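Local coordinates for UDP-glucose 6-dehydrogenase (Pyrobaculum islandicum, PDB 3VTF), which probably catalyses the two-step, NAD-dependent oxidation of UDP-glucose to UDP-glucuronate, the route to the activated sugar acid, at residues P54-V57 against E58-A62; L252-T256 against Y257-E261; K267-R271 against H272-A276; Q395-L398 against D399-G403. One frame throughout, in Å; residues are numbered along the deposited sequence.

Interaction 1 (P54-V57 against E58-A62); sequences PSIV and ERLRA
The guanidinium of R59 turns an edge to S55, with the carbonyl O lying almost in the guanidinium plane, whereas the guanidinium of R61 carries CG1 of V57 over one face, shifted toward the rim, with CG1 3.7 Å from CZ. Both pairs lie four residues apart on helix 54-61, part of the connection between the parallel strands 46-50 and 85-87 of the Rossmann-type NAD-binding domain. A bend in the R59 chain at chi3 (-71°) folds NE back over the preceding turn, and the NE-H bond to S55 O is long at 3.3 Å but nearly straight (169°). The backbone N of R59 reaches S55 O at 3.0 Å, from the opposite face of the carbonyl plane. R59 NH1 adds only a weak bond to S55 OG, whose stronger partner is N53. An alanine at R59 is likely to leave the S55 carbonyl with just its helical N-H and to uncover the CG1 side of I56. R61 is secured by a salt bridge to E89 and a bond to F87 O. I56 and L60 run side by side, L60 on L29 and F87, I56 on D51 and H66, with I56 CG2 3.8 Å from L60 CD1.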
loop_
_atom_site.group_PDB
_atom_site.type_symbol
_atom_site.label_atom_id
_atom_site.label_comp_id
_atom_site.label_asym_id
_atom_site.label_seq_id
_atom_site.Cartn_x
_atom_site.Cartn_y
_atom_site.Cartn_z
ATOM N N PRO A 54 5.676 -33.780 22.366
ATOM C CA PRO A 54 6.900 -34.543 22.501
ATOM C C PRO A 54 7.285 -35.201 21.156
ATOM O O PRO A 54 8.499 -35.430 20.893
ATOM C CB PRO A 54 6.548 -35.569 23.593
ATOM C CG PRO A 54 5.060 -35.686 23.536
ATOM C CD PRO A 54 4.634 -34.289 23.275
ATOM N N SER A 55 6.300 -35.500 20.303
ATOM C CA SER A 55 6.672 -36.128 19.012
ATOM C C SER A 55 7.411 -35.140 18.086
ATOM O O SER A 55 8.249 -35.528 17.231
ATOM C CB SER A 55 5.484 -36.788 18.308
ATOM O OG SER A 55 4.704 -35.823 17.660
ATOM N N ILE A 56 7.128 -33.844 18.235
ATOM C CA ILE A 56 7.917 -32.864 17.488
ATOM C C ILE A 56 9.330 -32.895 17.976
ATOM O O ILE A 56 10.238 -32.922 17.185
ATOM C CB ILE A 56 7.284 -31.454 17.631
ATOM C CG1 ILE A 56 5.974 -31.460 16.843
ATOM C CG2 ILE A 56 8.217 -30.395 17.074
ATOM C CD1 ILE A 56 5.151 -30.144 16.918
ATOM N N VAL A 57 9.540 -32.843 19.301
ATOM C CA VAL A 57 10.898 -32.858 19.814
ATOM C C VAL A 57 11.694 -34.132 19.361
ATOM O O VAL A 57 12.902 -34.031 18.983
ATOM C CB VAL A 57 10.942 -32.751 21.348
ATOM C CG1 VAL A 57 12.362 -33.037 21.903
ATOM C CG2 VAL A 57 10.381 -31.392 21.791
ATOM N N GLU A 58 11.039 -35.289 19.437
ATOM C CA GLU A 58 11.639 -36.572 19.090
ATOM C C GLU A 58 12.047 -36.597 17.623
ATOM O O GLU A 58 13.111 -37.071 17.286
ATOM C CB GLU A 58 10.656 -37.726 19.336
ATOM C CG GLU A 58 10.420 -38.126 20.785
ATOM C CD GLU A 58 9.377 -39.228 20.918
ATOM O OE1 GLU A 58 8.321 -39.001 21.548
ATOM O OE2 GLU A 58 9.615 -40.325 20.376
ATOM N N ARG A 59 11.178 -36.097 16.756
ATOM C CA ARG A 59 11.491 -36.017 15.339
ATOM C C ARG A 59 12.641 -35.072 15.031
ATOM O O ARG A 59 13.521 -35.408 14.259
ATOM C CB ARG A 59 10.252 -35.642 14.535
ATOM C CG ARG A 59 9.417 -36.843 14.131
ATOM C CD ARG A 59 8.207 -36.446 13.317
ATOM N NE ARG A 59 7.219 -35.782 14.142
ATOM C CZ ARG A 59 6.030 -35.400 13.713
ATOM N NH1 ARG A 59 5.184 -34.800 14.543
ATOM N NH2 ARG A 59 5.695 -35.618 12.452
ATOM N N LEU A 60 12.628 -33.902 15.657
ATOM C CA LEU A 60 13.666 -32.901 15.471
ATOM C C LEU A 60 15.033 -33.386 15.978
ATOM O O LEU A 60 16.055 -33.116 15.369
ATOM C CB LEU A 60 13.266 -31.547 16.061
ATOM C CG LEU A 60 12.151 -30.733 15.406
ATOM C CD1 LEU A 60 11.829 -29.509 16.244
ATOM C CD2 LEU A 60 12.503 -30.320 13.991
ATOM N N ARG A 61 15.039 -34.091 17.097
ATOM C CA ARG A 61 16.277 -34.682 17.590
ATOM C C ARG A 61 16.812 -35.685 16.562
ATOM O O ARG A 61 18.013 -35.893 16.467
ATOM C CB ARG A 61 16.013 -35.433 18.875
ATOM C CG ARG A 61 16.119 -34.551 20.094
ATOM C CD ARG A 61 15.628 -35.364 21.256
ATOM N NE ARG A 61 15.818 -34.639 22.494
ATOM C CZ ARG A 61 15.119 -34.875 23.579
ATOM N NH1 ARG A 61 14.176 -35.840 23.595
ATOM N NH2 ARG A 61 15.407 -34.183 24.645
ATOM N N ALA A 62 15.906 -36.298 15.816
ATOM C CA ALA A 62 16.298 -37.337 14.842
ATOM C C ALA A 62 16.663 -36.665 13.522
ATOM O O ALA A 62 16.991 -37.307 12.541
ATOM C CB ALA A 62 15.169 -38.382 14.701
#

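Interaction 2 (L252-T256 against Y257-E261); sequences LGVDT and YRVFE
Y257 turns its backbone N to the carboxylate of D255, where OD1 accepts at 2.9 Å in a weak, bent bond. CB of Y257 rests 3.4 Å from D255 OD1, and its ring stacks on Y428. R258 N is the second donor to D255 OD1, longer at 3.3 Å but straighter (154°), arriving well above the carboxylate plane. D255 is thus the N-cap of helix 256-264, which follows the long helix 221-251 after a Schellman turn at G253. A trans chi1 (-175°) turns the D255 carboxylate over the first turn, bringing OD1 to both N-H groups while OD2 is held by Y428 OH. The R258 chain, bent at chi2, leads away from D255; its NH1 meets E261 OE1 in a salt bridge of 2.8 Å and NH2 reaches V218 O of the second subunit. V259 closes the first full turn through its N to D255 O, and its CG2 lies 3.7 Å from V254 CG1, the side chains crossing at about a right angle; V259 also packs on V227 of the second subunit. F260 repeats the backbone pattern with T256 O, and CG2 of T256 sits in its ring plane at the edge, 3.7 Å from CD2.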
loop_
_atom_site.group_PDB
_atom_site.type_symbol
_atom_site.label_atom_id
_atom_site.label_comp_id
_atom_site.label_asym_id
_atom_site.label_seq_id
_atom_site.Cartn_x
_atom_site.Cartn_y
_atom_site.Cartn_z
ATOM N N LEU A 252 -14.660 -4.052 -16.715
ATOM C CA LEU A 252 -14.260 -3.216 -17.812
ATOM C C LEU A 252 -13.700 -4.068 -18.932
ATOM O O LEU A 252 -13.270 -3.500 -19.925
ATOM C CB LEU A 252 -13.162 -2.162 -17.353
ATOM C CG LEU A 252 -13.759 -1.158 -16.359
ATOM C CD1 LEU A 252 -12.626 -0.387 -15.623
ATOM C CD2 LEU A 252 -14.814 -0.217 -17.048
ATOM N N GLY A 253 -13.523 -5.352 -18.696
ATOM C CA GLY A 253 -12.864 -6.270 -19.680
ATOM C C GLY A 253 -11.384 -6.066 -19.753
ATOM O O GLY A 253 -10.803 -6.256 -20.795
ATOM N N VAL A 254 -10.752 -5.683 -18.645
ATOM C CA VAL A 254 -9.340 -5.334 -18.599
ATOM C C VAL A 254 -8.529 -6.311 -17.727
ATOM O O VAL A 254 -9.076 -6.920 -16.777
ATOM C CB VAL A 254 -9.283 -3.889 -17.915
ATOM C CG1 VAL A 254 -8.037 -3.656 -17.106
ATOM C CG2 VAL A 254 -9.572 -2.810 -18.962
ATOM N N ASP A 255 -7.214 -6.344 -17.966
ATOM C CA ASP A 255 -6.307 -7.275 -17.293
ATOM C C ASP A 255 -5.679 -6.549 -16.051
ATOM O O ASP A 255 -4.808 -5.701 -16.163
ATOM C CB ASP A 255 -5.208 -7.799 -18.243
ATOM C CG ASP A 255 -4.327 -8.878 -17.563
ATOM O OD1 ASP A 255 -4.042 -8.845 -16.338
ATOM O OD2 ASP A 255 -4.028 -9.865 -18.209
ATOM N N THR A 256 -6.178 -6.901 -14.889
ATOM C CA THR A 256 -5.730 -6.221 -13.620
ATOM C C THR A 256 -4.214 -6.383 -13.377
ATOM O O THR A 256 -3.573 -5.497 -12.815
ATOM C CB THR A 256 -6.422 -7.014 -12.516
ATOM O OG1 THR A 256 -7.858 -6.903 -12.738
ATOM C CG2 THR A 256 -6.072 -6.448 -11.112
ATOM N N TYR A 257 -3.648 -7.533 -13.768
ATOM C CA TYR A 257 -2.184 -7.709 -13.561
ATOM C C TYR A 257 -1.375 -6.768 -14.411
ATOM O O TYR A 257 -0.357 -6.179 -13.949
ATOM C CB TYR A 257 -1.804 -9.170 -13.799
ATOM C CG TYR A 257 -2.005 -10.044 -12.576
ATOM C CD1 TYR A 257 -0.906 -10.569 -11.881
ATOM C CD2 TYR A 257 -3.244 -10.357 -12.141
ATOM C CE1 TYR A 257 -1.088 -11.393 -10.718
ATOM C CE2 TYR A 257 -3.457 -11.161 -11.013
ATOM C CZ TYR A 257 -2.353 -11.626 -10.290
ATOM O OH TYR A 257 -2.582 -12.456 -9.244
ATOM N N ARG A 258 -1.832 -6.507 -15.647
ATOM C CA ARG A 258 -1.108 -5.508 -16.443
ATOM C C ARG A 258 -1.272 -4.086 -15.842
ATOM O O ARG A 258 -0.401 -3.216 -15.934
ATOM C CB ARG A 258 -1.766 -5.490 -17.851
ATOM C CG ARG A 258 -1.173 -4.403 -18.793
ATOM C CD ARG A 258 0.357 -4.610 -19.012
ATOM N NE ARG A 258 0.946 -3.967 -20.219
ATOM C CZ ARG A 258 2.256 -3.769 -20.388
ATOM N NH1 ARG A 258 3.140 -4.122 -19.444
ATOM N NH2 ARG A 258 2.714 -3.219 -21.494
ATOM N N VAL A 259 -2.426 -3.821 -15.231
ATOM C CA VAL A 259 -2.630 -2.480 -14.615
ATOM C C VAL A 259 -1.601 -2.320 -13.479
ATOM O O VAL A 259 -0.926 -1.264 -13.368
ATOM C CB VAL A 259 -4.072 -2.360 -14.082
ATOM C CG1 VAL A 259 -4.210 -1.150 -13.137
ATOM C CG2 VAL A 259 -5.060 -2.305 -15.318
ATOM N N PHE A 260 -1.520 -3.350 -12.629
ATOM C CA PHE A 260 -0.617 -3.201 -11.406
ATOM C C PHE A 260 0.865 -3.329 -11.766
ATOM O O PHE A 260 1.688 -2.841 -11.037
ATOM C CB PHE A 260 -1.007 -4.236 -10.298
ATOM C CG PHE A 260 -2.181 -3.733 -9.498
ATOM C CD1 PHE A 260 -1.993 -2.681 -8.563
ATOM C CD2 PHE A 260 -3.436 -4.234 -9.697
ATOM C CE1 PHE A 260 -3.074 -2.143 -7.862
ATOM C CE2 PHE A 260 -4.526 -3.695 -8.968
ATOM C CZ PHE A 260 -4.351 -2.657 -8.059
ATOM N N GLU A 261 1.194 -3.893 -12.942
ATOM C CA GLU A 261 2.582 -3.748 -13.480
ATOM C C GLU A 261 2.904 -2.302 -13.610
ATOM O O GLU A 261 3.985 -1.844 -13.172
ATOM C CB GLU A 261 2.729 -4.376 -14.861
ATOM C CG GLU A 261 3.149 -5.809 -14.779
ATOM C CD GLU A 261 3.129 -6.482 -16.161
ATOM O OE1 GLU A 261 3.193 -5.794 -17.204
ATOM O OE2 GLU A 261 3.024 -7.709 -16.197
#

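Interaction 3 (K267-R271 against H272-A276); sequences KRIGR and HYFGA. With UPG (uridine-5'-diphosphate-glucose), chain B.
R271 and H272 pack alongside each other, pointing the same way, and their contact is one of CH-pi and face packing. CG of R271 stands almost exactly over the middle of the imidazole, 3.9 Å from its centroid. Further out, CE1 of H272 lies over one face of the R271 guanidinium, 3.4 Å from CZ, but the two planes are turned 53° apart, so this is no parallel stack. The placement follows from R271 chi1 (62°), which sets CG between the backbone N and carbonyl carbon.

Apolar packing joins I269 to F274: CG2 of the isoleucine meets the ring edge in its plane, 3.6 Å from CE2, and the two side chains cross at about a right angle.

A water links the two segments, donating to R271 O and accepting from F274 N at 2.8 Å.

This irregular chain between helices 256-264 and 285-298 is a wall of the UDP-glucose pocket. G275, centre of an inverse gamma turn, reads the uracil with its backbone: its N donates to O4, and its O takes the nearly straight (171°) bond from N3. A CB on G275 would probably come too close to uracil O4.

Uracil C5 lies centrally over one face of the Y273 ring, and Y273 OH donates to the phosphate oxygen O1A at 2.6 Å. R268 serves the other copy of the site, with NH1 on O2' of another UDP-glucose and its guanidinium in a cation-pi contact with Y273 of the second subunit.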
loop_
_atom_site.group_PDB
_atom_site.type_symbol
_atom_site.label_atom_id
_atom_site.label_comp_id
_atom_site.label_asym_id
_atom_site.label_seq_id
_atom_site.Cartn_x
_atom_site.Cartn_y
_atom_site.Cartn_z
ATOM N N LYS A 267 7.856 5.011 -8.023
ATOM C CA LYS A 267 8.908 4.816 -6.978
ATOM C C LYS A 267 8.401 4.861 -5.533
ATOM O O LYS A 267 9.054 4.338 -4.633
ATOM C CB LYS A 267 10.094 5.781 -7.134
ATOM C CG LYS A 267 11.024 5.347 -8.274
ATOM C CD LYS A 267 11.986 6.498 -8.623
ATOM C CE LYS A 267 13.002 6.165 -9.712
ATOM N NZ LYS A 267 14.021 7.269 -9.772
ATOM N N ARG A 268 7.179 5.336 -5.354
ATOM C CA ARG A 268 6.538 5.326 -4.032
ATOM C C ARG A 268 5.791 4.058 -3.694
ATOM O O ARG A 268 5.342 3.860 -2.555
ATOM C CB ARG A 268 5.533 6.475 -4.015
ATOM C CG ARG A 268 6.246 7.794 -4.057
ATOM C CD ARG A 268 5.362 8.967 -4.414
ATOM N NE ARG A 268 4.738 8.770 -5.716
ATOM C CZ ARG A 268 3.870 9.620 -6.209
ATOM N NH1 ARG A 268 3.549 10.682 -5.489
ATOM N NH2 ARG A 268 3.406 9.471 -7.441
ATOM N N ILE A 269 5.650 3.173 -4.651
ATOM C CA ILE A 269 4.772 2.031 -4.439
ATOM C C ILE A 269 5.570 0.796 -4.587
ATOM O O ILE A 269 6.125 0.601 -5.627
ATOM C CB ILE A 269 3.606 2.059 -5.530
ATOM C CG1 ILE A 269 2.842 3.397 -5.413
ATOM C CG2 ILE A 269 2.901 0.705 -5.603
ATOM C CD1 ILE A 269 1.763 3.610 -6.495
ATOM N N GLY A 270 5.534 -0.107 -3.599
ATOM C CA GLY A 270 6.149 -1.447 -3.751
ATOM C C GLY A 270 5.540 -2.272 -4.885
ATOM O O GLY A 270 4.287 -2.336 -5.010
ATOM N N ARG A 271 6.358 -2.875 -5.774
ATOM C CA ARG A 271 5.655 -3.590 -6.905
ATOM C C ARG A 271 5.034 -4.924 -6.506
ATOM O O ARG A 271 4.137 -5.469 -7.170
ATOM C CB ARG A 271 6.598 -3.744 -8.112
ATOM C CG ARG A 271 7.807 -4.568 -7.779
ATOM C CD ARG A 271 8.897 -4.276 -8.849
ATOM N NE ARG A 271 10.129 -4.960 -8.442
ATOM C CZ ARG A 271 10.354 -6.275 -8.581
ATOM N NH1 ARG A 271 9.453 -7.060 -9.164
ATOM N NH2 ARG A 271 11.485 -6.820 -8.133
ATOM N N HIS A 272 5.397 -5.422 -5.341
ATOM C CA HIS A 272 4.918 -6.739 -4.953
ATOM C C HIS A 272 3.622 -6.707 -4.144
ATOM O O HIS A 272 3.324 -5.689 -3.463
ATOM C CB HIS A 272 6.001 -7.316 -4.036
ATOM C CG HIS A 272 7.383 -7.298 -4.637
ATOM N ND1 HIS A 272 7.734 -8.122 -5.643
ATOM C CD2 HIS A 272 8.519 -6.554 -4.317
ATOM C CE1 HIS A 272 9.038 -7.929 -5.947
ATOM N NE2 HIS A 272 9.514 -6.984 -5.119
ATOM N N TYR A 273 2.974 -7.850 -4.115
ATOM C CA TYR A 273 1.746 -8.164 -3.308
ATOM C C TYR A 273 0.521 -7.483 -3.887
ATOM O O TYR A 273 -0.450 -7.264 -3.171
ATOM C CB TYR A 273 1.933 -7.891 -1.768
ATOM C CG TYR A 273 2.450 -9.127 -1.092
ATOM C CD1 TYR A 273 1.754 -9.716 -0.036
ATOM C CD2 TYR A 273 3.586 -9.765 -1.571
ATOM C CE1 TYR A 273 2.245 -10.882 0.571
ATOM C CE2 TYR A 273 4.034 -10.955 -1.034
ATOM C CZ TYR A 273 3.374 -11.493 0.029
ATOM O OH TYR A 273 3.930 -12.583 0.606
ATOM N N PHE A 274 0.559 -7.191 -5.211
ATOM C CA PHE A 274 -0.707 -6.813 -5.881
ATOM C C PHE A 274 -1.215 -8.011 -6.699
ATOM O O PHE A 274 -1.861 -7.814 -7.726
ATOM C CB PHE A 274 -0.475 -5.617 -6.831
ATOM C CG PHE A 274 -0.246 -4.320 -6.155
ATOM C CD1 PHE A 274 -1.205 -3.815 -5.187
ATOM C CD2 PHE A 274 0.808 -3.518 -6.505
ATOM C CE1 PHE A 274 -1.075 -2.597 -4.611
ATOM C CE2 PHE A 274 0.943 -2.279 -5.909
ATOM C CZ PHE A 274 -0.000 -1.781 -5.001
ATOM N N GLY A 275 -1.041 -9.232 -6.196
ATOM C CA GLY A 275 -1.538 -10.389 -6.903
ATOM C C GLY A 275 -3.017 -10.641 -6.612
ATOM O O GLY A 275 -3.382 -11.418 -5.701
ATOM N N ALA A 276 -3.860 -10.024 -7.438
ATOM C CA ALA A 276 -5.300 -10.154 -7.303
ATOM C C ALA A 276 -5.635 -11.629 -7.476
ATOM O O ALA A 276 -4.882 -12.384 -8.084
ATOM C CB ALA A 276 -5.941 -9.346 -8.429
HETATM N N1 UPG B . -1.158 -13.735 -1.671
HETATM C C2 UPG B . -2.051 -13.162 -2.624
HETATM N N3 UPG B . -1.587 -12.243 -3.473
HETATM C C4 UPG B . -0.276 -11.804 -3.374
HETATM C C5 UPG B . 0.652 -12.333 -2.411
HETATM C C6 UPG B . 0.128 -13.298 -1.526
HETATM O O2 UPG B . -3.268 -13.526 -2.704
HETATM O O4 UPG B . 0.109 -10.885 -4.172
HETATM C C1C UPG B . -1.773 -14.725 -0.756
HETATM C C2C UPG B . -0.977 -16.015 -0.782
HETATM O O2C UPG B . -1.444 -16.921 -1.779
HETATM C C3C UPG B . -1.225 -16.578 0.635
HETATM C C4C UPG B . -1.364 -15.333 1.512
HETATM O O4C UPG B . -1.533 -14.239 0.584
HETATM O O3C UPG B . -2.531 -17.213 0.671
HETATM C C5C UPG B . -0.117 -15.047 2.382
HETATM O O5C UPG B . 1.039 -15.257 1.563
HETATM P PA UPG B . 2.574 -15.052 2.230
HETATM O O1A UPG B . 2.781 -13.570 2.680
HETATM O O2A UPG B . 3.587 -15.800 1.327
HETATM O O3A UPG B . 2.452 -16.123 3.427
HETATM P PB UPG B . 2.980 -16.104 4.980
HETATM O O1B UPG B . 3.954 -17.245 5.134
HETATM O O2B UPG B . 1.572 -16.244 5.611
HETATM O O3B UPG B . 3.814 -14.785 5.307
HETATM C "C1'" UPG B . 3.186 -13.653 5.985
HETATM C "C2'" UPG B . 4.066 -12.448 5.734
HETATM C "C3'" UPG B . 5.372 -12.631 6.543
HETATM C "C4'" UPG B . 4.980 -12.820 8.028
HETATM C "C5'" UPG B . 4.177 -14.176 8.146
HETATM C "C6'" UPG B . 3.643 -14.540 9.549
HETATM O "O2'" UPG B . 4.324 -12.634 4.288
HETATM O "O3'" UPG B . 6.140 -11.458 6.359
HETATM O "O4'" UPG B . 6.209 -12.989 8.768
HETATM O "O5'" UPG B . 2.974 -13.891 7.376
HETATM O "O6'" UPG B . 3.388 -13.332 10.304
HETATM O O HOH W 1 2.444 -7.581 -7.286
#

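Interaction 4 (Q395-L398 against D399-G403); sequences QALL and DQVEG
The side chains of Q395 and D399, one helical turn apart, cross at a slant, with the amide and carboxylate planes 31° apart, and polar contacts dominate the pairing. Helix 394-400 leads into strand 403-406 of the parallel sheet of the UDP-binding domain, as the helical part of the beta-alpha-beta crossover from edge strand 389-390. The side-chain amide of Q395 donates from NE2 to D399 OD1 at 3.1 Å, nearly straight (162°); the oxygen lies close to the amide plane, while the NE2 stands above the carboxylate plane. A sharp turn of the Q395 chain at chi2 (60°) swings the amide along the helix surface, and its other end is held as well, OE1 accepting from D417 N. A leucine in place of Q395 would probably leave the D399 carboxylate without this donor and D417 N without its acceptor.

Among the backbone bonds, D399 N to Q395 O is a regular helical one at 2.9 Å. The pattern then slackens: Q400 N is shared weakly between A396 O and L397 O, and V401 N has its straighter bond to L398 O, three residues back, as the chain leaves helical geometry.

Apolar contact falls to the side facing the sheet, where L397 and L398 lie on L339 and V404, and L397 and V401 on Y370. L397 and V401 touch only lightly, L397 CD2 approaching V401 CG2 to 4.2 Å.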
loop_
_atom_site.group_PDB
_atom_site.type_symbol
_atom_site.label_atom_id
_atom_site.label_comp_id
_atom_site.label_asym_id
_atom_site.label_seq_id
_atom_site.Cartn_x
_atom_site.Cartn_y
_atom_site.Cartn_z
ATOM N N GLN A 395 -3.987 -33.399 -14.436
ATOM C CA GLN A 395 -4.565 -33.499 -15.803
ATOM C C GLN A 395 -5.774 -34.402 -15.788
ATOM O O GLN A 395 -6.835 -34.113 -16.393
ATOM C CB GLN A 395 -3.517 -33.942 -16.888
ATOM C CG GLN A 395 -4.099 -33.805 -18.318
ATOM C CD GLN A 395 -4.495 -32.356 -18.649
ATOM O OE1 GLN A 395 -3.669 -31.503 -18.683
ATOM N NE2 GLN A 395 -5.762 -32.115 -18.899
ATOM N N ALA A 396 -5.622 -35.524 -15.062
ATOM C CA ALA A 396 -6.692 -36.473 -14.888
ATOM C C ALA A 396 -7.864 -35.807 -14.185
ATOM O O ALA A 396 -9.031 -36.095 -14.478
ATOM C CB ALA A 396 -6.199 -37.673 -14.083
ATOM N N LEU A 397 -7.567 -34.919 -13.236
ATOM C CA LEU A 397 -8.667 -34.147 -12.578
ATOM C C LEU A 397 -9.387 -33.282 -13.647
ATOM O O LEU A 397 -10.603 -33.291 -13.739
ATOM C CB LEU A 397 -8.122 -33.268 -11.419
ATOM C CG LEU A 397 -9.157 -32.307 -10.768
ATOM C CD1 LEU A 397 -8.786 -31.985 -9.297
ATOM C CD2 LEU A 397 -9.274 -30.997 -11.617
ATOM N N LEU A 398 -8.632 -32.538 -14.463
ATOM C CA LEU A 398 -9.289 -31.692 -15.501
ATOM C C LEU A 398 -10.169 -32.515 -16.447
ATOM O O LEU A 398 -11.310 -32.143 -16.772
ATOM C CB LEU A 398 -8.225 -30.981 -16.317
ATOM C CG LEU A 398 -7.410 -29.902 -15.640
ATOM C CD1 LEU A 398 -6.389 -29.314 -16.578
ATOM C CD2 LEU A 398 -8.460 -28.851 -15.235
ATOM N N ASP A 399 -9.677 -33.703 -16.787
ATOM C CA ASP A 399 -10.337 -34.589 -17.795
ATOM C C ASP A 399 -11.626 -35.123 -17.252
ATOM O O ASP A 399 -12.534 -35.440 -18.027
ATOM C CB ASP A 399 -9.428 -35.786 -18.256
ATOM C CG ASP A 399 -8.158 -35.344 -18.952
ATOM O OD1 ASP A 399 -7.996 -34.177 -19.387
ATOM O OD2 ASP A 399 -7.238 -36.167 -19.042
ATOM N N GLN A 400 -11.722 -35.213 -15.922
ATOM C CA GLN A 400 -12.935 -35.700 -15.254
ATOM C C GLN A 400 -13.994 -34.665 -14.897
ATOM O O GLN A 400 -15.103 -35.048 -14.530
ATOM C CB GLN A 400 -12.555 -36.354 -13.937
ATOM C CG GLN A 400 -12.665 -37.856 -13.918
ATOM C CD GLN A 400 -12.554 -38.377 -12.487
ATOM O OE1 GLN A 400 -11.465 -38.359 -11.909
ATOM N NE2 GLN A 400 -13.690 -38.810 -11.901
ATOM N N VAL A 401 -13.645 -33.377 -14.842
ATOM C CA VAL A 401 -14.653 -32.405 -14.357
ATOM C C VAL A 401 -15.217 -31.565 -15.498
ATOM O O VAL A 401 -14.563 -31.379 -16.520
ATOM C CB VAL A 401 -14.064 -31.469 -13.238
ATOM C CG1 VAL A 401 -13.632 -32.280 -12.038
ATOM C CG2 VAL A 401 -12.868 -30.687 -13.747
ATOM N N GLU A 402 -16.394 -31.002 -15.315
ATOM C CA GLU A 402 -16.927 -30.021 -16.286
ATOM C C GLU A 402 -16.314 -28.610 -16.083
ATOM O O GLU A 402 -15.925 -27.919 -17.053
ATOM C CB GLU A 402 -18.438 -29.950 -16.136
ATOM C CG GLU A 402 -19.030 -31.344 -15.895
ATOM C CD GLU A 402 -20.515 -31.300 -15.626
ATOM O OE1 GLU A 402 -21.197 -30.438 -16.247
ATOM O OE2 GLU A 402 -20.986 -32.088 -14.775
ATOM N N GLY A 403 -16.173 -28.232 -14.812
ATOM C CA GLY A 403 -15.670 -26.889 -14.434
ATOM C C GLY A 403 -14.572 -26.994 -13.383
ATOM O O GLY A 403 -14.443 -27.981 -12.653
#

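Interactions 2 and 3 pack against each other, their centres 13 Å apart. Y257 OH probably bonds A276 O at 2.6 Å, and the F260 and F274 rings stack, with F260 CD1 3.4 Å from F274 CG. The capped helix thereby backs the pocket wall that reads the uracil; the Y257 side chain itself stays about 6 Å from the ligand. Both contacts also touch the second subunit. Interactions 1 and 4 stand apart in the NAD-binding and UDP-binding domains, with centres 40 Å from each other. Interaction 1 lies near the predicted NAD site, the I56 side chain about 4 Å from that of D51, whereas interaction 4 is remote from the annotated sites.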